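Local coordinates for protein fatty acyl CoA synthetase FADD13 (FATTY-ACYL-CoA SYNTHETASE) (Mycobacterium tuberculosis, PDB 3R44) that belongs to the AMP-binding (ANL) superfamily of enzymes, in which a large N-terminal part is followed by a smaller C-terminal domain, at residues A[48-53]-A[88-93]; A[325-330]-A[336-341]. All coordinates share one frame; numbering follows the deposited sequence.

Contact 1 of 2, residues A[48-53]-A[88-93]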
ATOM      1  N   GLN A  48     -12.113 -22.922 -11.628  1.00 17.38           N
ATOM      2  CA  GLN A  48     -10.757 -23.062 -12.229  1.00 17.15           C
ATOM      3  C   GLN A  48      -9.667 -22.427 -11.384  1.00 16.55           C
ATOM      4  O   GLN A  48      -8.565 -22.988 -11.246  1.00 16.48           O
ATOM      5  CB  GLN A  48     -10.680 -22.507 -13.643  1.00 17.20           C
ATOM      6  CG  GLN A  48     -11.665 -23.184 -14.569  1.00 19.30           C
ATOM      7  CD  GLN A  48     -11.775 -22.496 -15.916  1.00 27.87           C
ATOM      8  OE1 GLN A  48     -12.019 -21.272 -16.022  1.00 21.05           O
ATOM      9  NE2 GLN A  48     -11.636 -23.281 -16.962  1.00 28.58           N
ATOM     10  N   MET A  49      -9.980 -21.287 -10.781  1.00 15.93           N
ATOM     11  CA  MET A  49      -8.995 -20.640  -9.980  1.00 16.68           C
ATOM     12  C   MET A  49      -8.673 -21.528  -8.747  1.00 16.47           C
ATOM     13  O   MET A  49      -7.502 -21.653  -8.357  1.00 16.05           O
ATOM     14  CB  MET A  49      -9.486 -19.280  -9.515  1.00 17.20           C
ATOM     15  CG  MET A  49      -8.366 -18.522  -8.843  1.00 25.18           C
ATOM     16  SD  MET A  49      -8.649 -16.768  -8.995  1.00 36.13           S
ATOM     17  CE  MET A  49      -9.464 -16.511  -7.456  1.00 35.04           C
ATOM     18  N   ASN A  50      -9.716 -22.066  -8.100  1.00 15.76           N
ATOM     19  CA  ASN A  50      -9.512 -22.948  -6.961  1.00 15.76           C
ATOM     20  C   ASN A  50      -8.650 -24.164  -7.385  1.00 15.57           C
ATOM     21  O   ASN A  50      -7.702 -24.565  -6.674  1.00 16.63           O
ATOM     22  CB  ASN A  50     -10.822 -23.420  -6.304  1.00 15.42           C
ATOM     23  CG  ASN A  50     -10.573 -24.153  -5.025  1.00 14.59           C
ATOM     24  OD1 ASN A  50     -10.000 -23.584  -4.075  1.00 18.34           O
ATOM     25  ND2 ASN A  50     -10.846 -25.446  -5.021  1.00 17.97           N
ATOM     26  N   ALA A  51      -8.938 -24.743  -8.557  1.00 16.61           N
ATOM     27  CA  ALA A  51      -8.154 -25.877  -9.062  1.00 16.78           C
ATOM     28  C   ALA A  51      -6.701 -25.501  -9.322  1.00 16.75           C
ATOM     29  O   ALA A  51      -5.799 -26.221  -8.972  1.00 16.67           O
ATOM     30  CB  ALA A  51      -8.785 -26.457 -10.307  1.00 18.28           C
ATOM     31  N   LEU A  52      -6.450 -24.318  -9.830  1.00 15.63           N
ATOM     32  CA  LEU A  52      -5.068 -23.915 -10.038  1.00 15.17           C
ATOM     33  C   LEU A  52      -4.367 -23.645  -8.692  1.00 14.19           C
ATOM     34  O   LEU A  52      -3.177 -23.913  -8.558  1.00 16.69           O
ATOM     35  CB  LEU A  52      -4.981 -22.643 -10.863  1.00 15.47           C
ATOM     36  CG  LEU A  52      -3.603 -22.121 -11.207  1.00 15.29           C
ATOM     37  CD1 LEU A  52      -2.759 -23.152 -11.911  1.00 17.27           C
ATOM     38  CD2 LEU A  52      -3.751 -20.914 -12.180  1.00 16.77           C
ATOM     39  N   ALA A  53      -5.066 -23.045  -7.731  1.00 13.94           N
ATOM     40  CA  ALA A  53      -4.498 -22.928  -6.382  1.00 14.19           C
ATOM     41  C   ALA A  53      -4.089 -24.287  -5.806  1.00 15.29           C
ATOM     42  O   ALA A  53      -3.039 -24.416  -5.157  1.00 14.67           O
ATOM     43  CB  ALA A  53      -5.487 -22.180  -5.426  1.00 13.98           C
ATOM     44  N   ALA A  88      -0.281 -21.442  -1.151  1.00 14.69           N
ATOM     45  CA  ALA A  88       0.451 -21.342   0.127  1.00 15.04           C
ATOM     46  C   ALA A  88      -0.493 -21.249   1.342  1.00 13.95           C
ATOM     47  O   ALA A  88      -0.243 -21.931   2.363  1.00 12.98           O
ATOM     48  CB  ALA A  88       1.428 -20.124   0.129  1.00 14.36           C
ATOM     49  N   ALA A  89      -1.541 -20.426   1.224  1.00 12.21           N
ATOM     50  CA  ALA A  89      -2.574 -20.298   2.276  1.00 11.65           C
ATOM     51  C   ALA A  89      -3.176 -21.665   2.685  1.00 11.99           C
ATOM     52  O   ALA A  89      -3.275 -22.002   3.869  1.00 13.08           O
ATOM     53  CB  ALA A  89      -3.674 -19.296   1.842  1.00 11.37           C
ATOM     54  N   LYS A  90      -3.531 -22.487   1.700  1.00 12.73           N
ATOM     55  CA  LYS A  90      -4.094 -23.810   1.962  1.00 13.66           C
ATOM     56  C   LYS A  90      -3.121 -24.710   2.711  1.00 14.14           C
ATOM     57  O   LYS A  90      -3.554 -25.548   3.495  1.00 15.68           O
ATOM     58  CB  LYS A  90      -4.503 -24.503   0.670  1.00 14.45           C
ATOM     59  CG  LYS A  90      -5.698 -23.794  -0.032  1.00 16.20           C
ATOM     60  CD  LYS A  90      -5.971 -24.537  -1.358  1.00 21.40           C
ATOM     61  CE  LYS A  90      -6.937 -23.779  -2.243  1.00 23.10           C
ATOM     62  NZ  LYS A  90      -8.187 -24.433  -2.114  1.00 18.75           N
ATOM     63  N   LEU A  91      -1.824 -24.551   2.453  1.00 14.19           N
ATOM     64  CA  LEU A  91      -0.766 -25.317   3.144  1.00 15.69           C
ATOM     65  C   LEU A  91      -0.302 -24.793   4.485  1.00 15.98           C
ATOM     66  O   LEU A  91       0.451 -25.494   5.204  1.00 15.67           O
ATOM     67  CB  LEU A  91       0.480 -25.402   2.233  1.00 17.54           C
ATOM     68  CG  LEU A  91       0.327 -26.107   0.892  1.00 18.19           C
ATOM     69  CD1 LEU A  91       1.616 -25.979   0.099  1.00 14.25           C
ATOM     70  CD2 LEU A  91       0.001 -27.574   1.090  1.00 20.43           C
ATOM     71  N   GLY A  92      -0.716 -23.595   4.862  1.00 14.55           N
ATOM     72  CA  GLY A  92      -0.254 -22.946   6.091  1.00 14.51           C
ATOM     73  C   GLY A  92       1.138 -22.342   5.906  1.00 14.97           C
ATOM     74  O   GLY A  92       1.816 -21.975   6.871  1.00 17.55           O
ATOM     75  N   ALA A  93       1.553 -22.249   4.655  1.00 14.20           N
ATOM     76  CA  ALA A  93       2.765 -21.541   4.256  1.00 15.26           C
ATOM     77  C   ALA A  93       2.609 -20.019   4.225  1.00 14.35           C
ATOM     78  O   ALA A  93       1.506 -19.461   4.261  1.00 14.51           O
ATOM     79  CB  ALA A  93       3.358 -22.104   2.863  1.00 14.10           C
TER
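A53 and K90 meet across two helices whose backbones stay well separated: even the nearest alpha carbons, CA of A53 and CA of A88, are 8.3 Å apart. Residues 48-53 form unbroken helix, whereas 88-93 carry the last turn of theirs and its exit. G92 leaves helical geometry at a positive phi, and the amides of G92 and A93 return to the carbonyls of A89 and A88, closing the helix with a Schellman motif. The gap is spanned by one long side chain, that of K90. It runs nearly straight through chi2 and chi3, then bends at chi4 (-103°), which turns NZ onto the amide of N50. NZ donates to OD1 of N50 over 2.8 Å, arriving off the carbonyl axis (C=O...N 134°) and tilted from its plane. With CG anti to the backbone N (chi1 -172°), N50 holds its amide out to meet NZ. The aliphatic end of the lysine is packed too, CE of K90 lying 3.8 Å from CB of A53. The ammonium is buried, but it forms a salt bridge with E162, whose other carboxylate oxygen accepts from ND2 of N50; one acid thus ties both side chains together and probably helps to keep the lysine charged. Around this polar knot, N50 packs on L22, R23 and A26 of helix 18-28, and A53 on Y86 of helix 79-91. L91 lies against A57 and L60 of helix 46-62, while A93 leads directly into strand 94-97 at the edge of a parallel four-stranded sheet.

Contact 2 of 2, residues A[325-330]-A[336-341]; sequences TLLLSE and AGSAGR
T325 reaches over the peptide of A339 rather than meeting it end-on: its OG1 donates to O of A339 over 2.8 Å from well above the carbonyl plane, 61° out of it. A chi1 of 64° sets OG1 between the backbone N and the carbonyl carbon, and there it also rests 3.6 Å from CB of A339. The methyl CG2 turns instead to the carbonyl of R341, so the two branches of one threonine meet carbonyls two residues apart. L327 approaches the same chain differently, through van der Waals contact alone. Its CB sits 3.6 Å from CA of G340, with CD1 close to the same atom, while CD2 extends to within 3.5 Å of O of S338. Having no side chain, G340 lets the backbones come unusually close, CA of L327 and CA of G340 being 3.6 Å apart. Between these two grips the main chains pair. L326 N donates to R341 O at 3.0 Å, while the return bond from R341 N to L326 O is weak; CA of G340 adds a C-H...O contact to that oxygen. The side chains of L326 and R341 lie on the same face of this antiparallel hydrogen-bonded pair, and the guanidinium of R341 goes on to a salt bridge with E403. S338 shapes the approach to the pair: its OG accepts from G340 N at 2.9 Å, nearly straight (161°), and also bonds to the backbone O of L406. The result is an ST turn leading into an antiparallel bridge, by which the short strand 341-342 joins strand 324-327 and ends the nine-stranded mixed sheet on that side.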
ATOM      1  N   THR A 325      -8.868   3.855   7.106  1.00 16.71           N
ATOM      2  CA  THR A 325      -9.956   4.771   6.859  1.00 14.70           C
ATOM      3  C   THR A 325     -10.312   4.786   5.364  1.00 15.35           C
ATOM      4  O   THR A 325      -9.452   4.603   4.488  1.00 14.43           O
ATOM      5  CB  THR A 325      -9.706   6.260   7.338  1.00 16.50           C
ATOM      6  OG1 THR A 325      -8.628   6.836   6.599  1.00 15.69           O
ATOM      7  CG2 THR A 325      -9.408   6.386   8.863  1.00 15.24           C
ATOM      8  N   LEU A 326     -11.588   5.088   5.095  1.00 14.53           N
ATOM      9  CA  LEU A 326     -12.124   5.246   3.761  1.00 15.30           C
ATOM     10  C   LEU A 326     -13.013   6.471   3.696  1.00 14.78           C
ATOM     11  O   LEU A 326     -13.809   6.722   4.605  1.00 14.12           O
ATOM     12  CB  LEU A 326     -12.861   3.986   3.272  1.00 15.58           C
ATOM     13  CG  LEU A 326     -11.972   2.746   2.964  1.00 17.53           C
ATOM     14  CD1 LEU A 326     -12.918   1.628   2.684  1.00 19.65           C
ATOM     15  CD2 LEU A 326     -11.000   2.953   1.782  1.00 22.52           C
ATOM     16  N   LEU A 327     -12.798   7.254   2.651  1.00 15.06           N
ATOM     17  CA  LEU A 327     -13.633   8.436   2.342  1.00 15.33           C
ATOM     18  C   LEU A 327     -14.535   7.982   1.235  1.00 18.48           C
ATOM     19  O   LEU A 327     -14.120   7.824   0.076  1.00 18.80           O
ATOM     20  CB  LEU A 327     -12.760   9.629   1.957  1.00 16.09           C
ATOM     21  CG  LEU A 327     -13.513  10.910   1.590  1.00 19.16           C
ATOM     22  CD1 LEU A 327     -14.102  11.445   2.890  1.00 16.78           C
ATOM     23  CD2 LEU A 327     -12.617  11.940   0.902  1.00 19.50           C
ATOM     24  N   LEU A 328     -15.774   7.715   1.587  1.00 20.39           N
ATOM     25  CA  LEU A 328     -16.698   7.182   0.636  1.00 24.65           C
ATOM     26  C   LEU A 328     -17.031   8.218  -0.466  1.00 26.71           C
ATOM     27  O   LEU A 328     -16.798   9.430  -0.325  1.00 27.53           O
ATOM     28  CB  LEU A 328     -17.924   6.572   1.376  1.00 24.50           C
ATOM     29  CG  LEU A 328     -17.557   5.433   2.378  1.00 28.24           C
ATOM     30  CD1 LEU A 328     -18.800   4.817   3.010  1.00 31.07           C
ATOM     31  CD2 LEU A 328     -16.709   4.370   1.741  1.00 29.97           C
ATOM     32  N   SER A 329     -17.510   7.706  -1.597  1.00 29.85           N
ATOM     33  CA  SER A 329     -17.869   8.495  -2.751  1.00 33.02           C
ATOM     34  C   SER A 329     -18.724   9.737  -2.456  1.00 34.01           C
ATOM     35  O   SER A 329     -18.429  10.839  -2.905  1.00 34.28           O
ATOM     36  CB  SER A 329     -18.647   7.586  -3.693  1.00 35.51           C
ATOM     37  OG  SER A 329     -17.973   6.337  -3.807  1.00 37.37           O
ATOM     38  N   GLU A 330     -19.781   9.542  -1.682  1.00 33.31           N
ATOM     39  CA  GLU A 330     -20.680  10.639  -1.288  1.00 33.75           C
ATOM     40  C   GLU A 330     -19.952  11.854  -0.665  1.00 33.27           C
ATOM     41  O   GLU A 330     -20.477  12.972  -0.705  1.00 33.89           O
ATOM     42  CB  GLU A 330     -21.749  10.105  -0.309  1.00 34.23           C
ATOM     43  N   ALA A 336     -12.760  17.165   0.652  1.00 30.72           N
ATOM     44  CA  ALA A 336     -11.493  17.244  -0.095  1.00 31.60           C
ATOM     45  C   ALA A 336     -10.349  17.342   0.875  1.00 30.74           C
ATOM     46  O   ALA A 336     -10.356  18.206   1.780  1.00 32.33           O
ATOM     47  CB  ALA A 336     -11.461  18.422  -1.023  1.00 33.61           C
ATOM     48  N   GLY A 337      -9.397  16.430   0.699  1.00 28.48           N
ATOM     49  CA  GLY A 337      -8.182  16.380   1.509  1.00 26.02           C
ATOM     50  C   GLY A 337      -8.254  15.444   2.709  1.00 23.60           C
ATOM     51  O   GLY A 337      -7.217  15.140   3.334  1.00 23.15           O
ATOM     52  N   SER A 338      -9.460  14.964   3.031  1.00 20.76           N
ATOM     53  CA  SER A 338      -9.620  13.987   4.097  1.00 19.52           C
ATOM     54  C   SER A 338      -9.273  12.576   3.612  1.00 18.62           C
ATOM     55  O   SER A 338      -9.481  12.252   2.448  1.00 20.52           O
ATOM     56  CB  SER A 338     -11.039  13.974   4.629  1.00 18.02           C
ATOM     57  OG  SER A 338     -11.143  13.023   5.657  1.00 18.78           O
ATOM     58  N   ALA A 339      -8.808  11.734   4.532  1.00 18.73           N
ATOM     59  CA  ALA A 339      -8.606  10.319   4.319  1.00 17.65           C
ATOM     60  C   ALA A 339      -9.873   9.507   4.710  1.00 17.26           C
ATOM     61  O   ALA A 339      -9.884   8.282   4.605  1.00 19.28           O
ATOM     62  CB  ALA A 339      -7.376   9.836   5.169  1.00 16.92           C
ATOM     63  N   GLY A 340     -10.904  10.207   5.185  1.00 16.55           N
ATOM     64  CA  GLY A 340     -12.212   9.650   5.471  1.00 16.69           C
ATOM     65  C   GLY A 340     -12.361   9.184   6.915  1.00 15.52           C
ATOM     66  O   GLY A 340     -11.610   9.613   7.790  1.00 14.17           O
ATOM     67  N   ARG A 341     -13.409   8.402   7.139  1.00 14.21           N
ATOM     68  CA  ARG A 341     -13.747   7.863   8.463  1.00 15.49           C
ATOM     69  C   ARG A 341     -13.172   6.459   8.663  1.00 15.25           C
ATOM     70  O   ARG A 341     -12.868   5.747   7.706  1.00 14.08           O
ATOM     71  CB  ARG A 341     -15.270   7.755   8.570  1.00 16.02           C
ATOM     72  CG  ARG A 341     -16.039   9.095   8.664  1.00 20.08           C
ATOM     73  CD  ARG A 341     -17.541   8.905   8.655  1.00 21.02           C
ATOM     74  NE  ARG A 341     -18.143  10.057   9.335  1.00 22.12           N
ATOM     75  CZ  ARG A 341     -19.337  10.516   9.079  1.00 24.24           C
ATOM     76  NH1 ARG A 341     -20.059   9.952   8.132  1.00 26.80           N
ATOM     77  NH2 ARG A 341     -19.788  11.563   9.728  1.00 28.64           N
TER

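In the fold
Contacts 1 and 2 illustrate two ways in which distant or neighbouring parts of a chain meet, here within the AMP-binding part of the protein: a buried side-chain bridge between helices, and backbone pairing at a sheet margin. They do not touch; their centres are 35 Å apart and their nearest atoms about 21 Å. The bound histidine offers an indirect connection. The side chain of K90 in contact 1 lies about 11 Å from it, and the carbonyl of A89 accepts from N17, a residue of its pocket. Toward contact 2, the link runs through helix 192-205: H192, E193 and H196 of the pocket lie on it, and its W202 and T205 pack against L326.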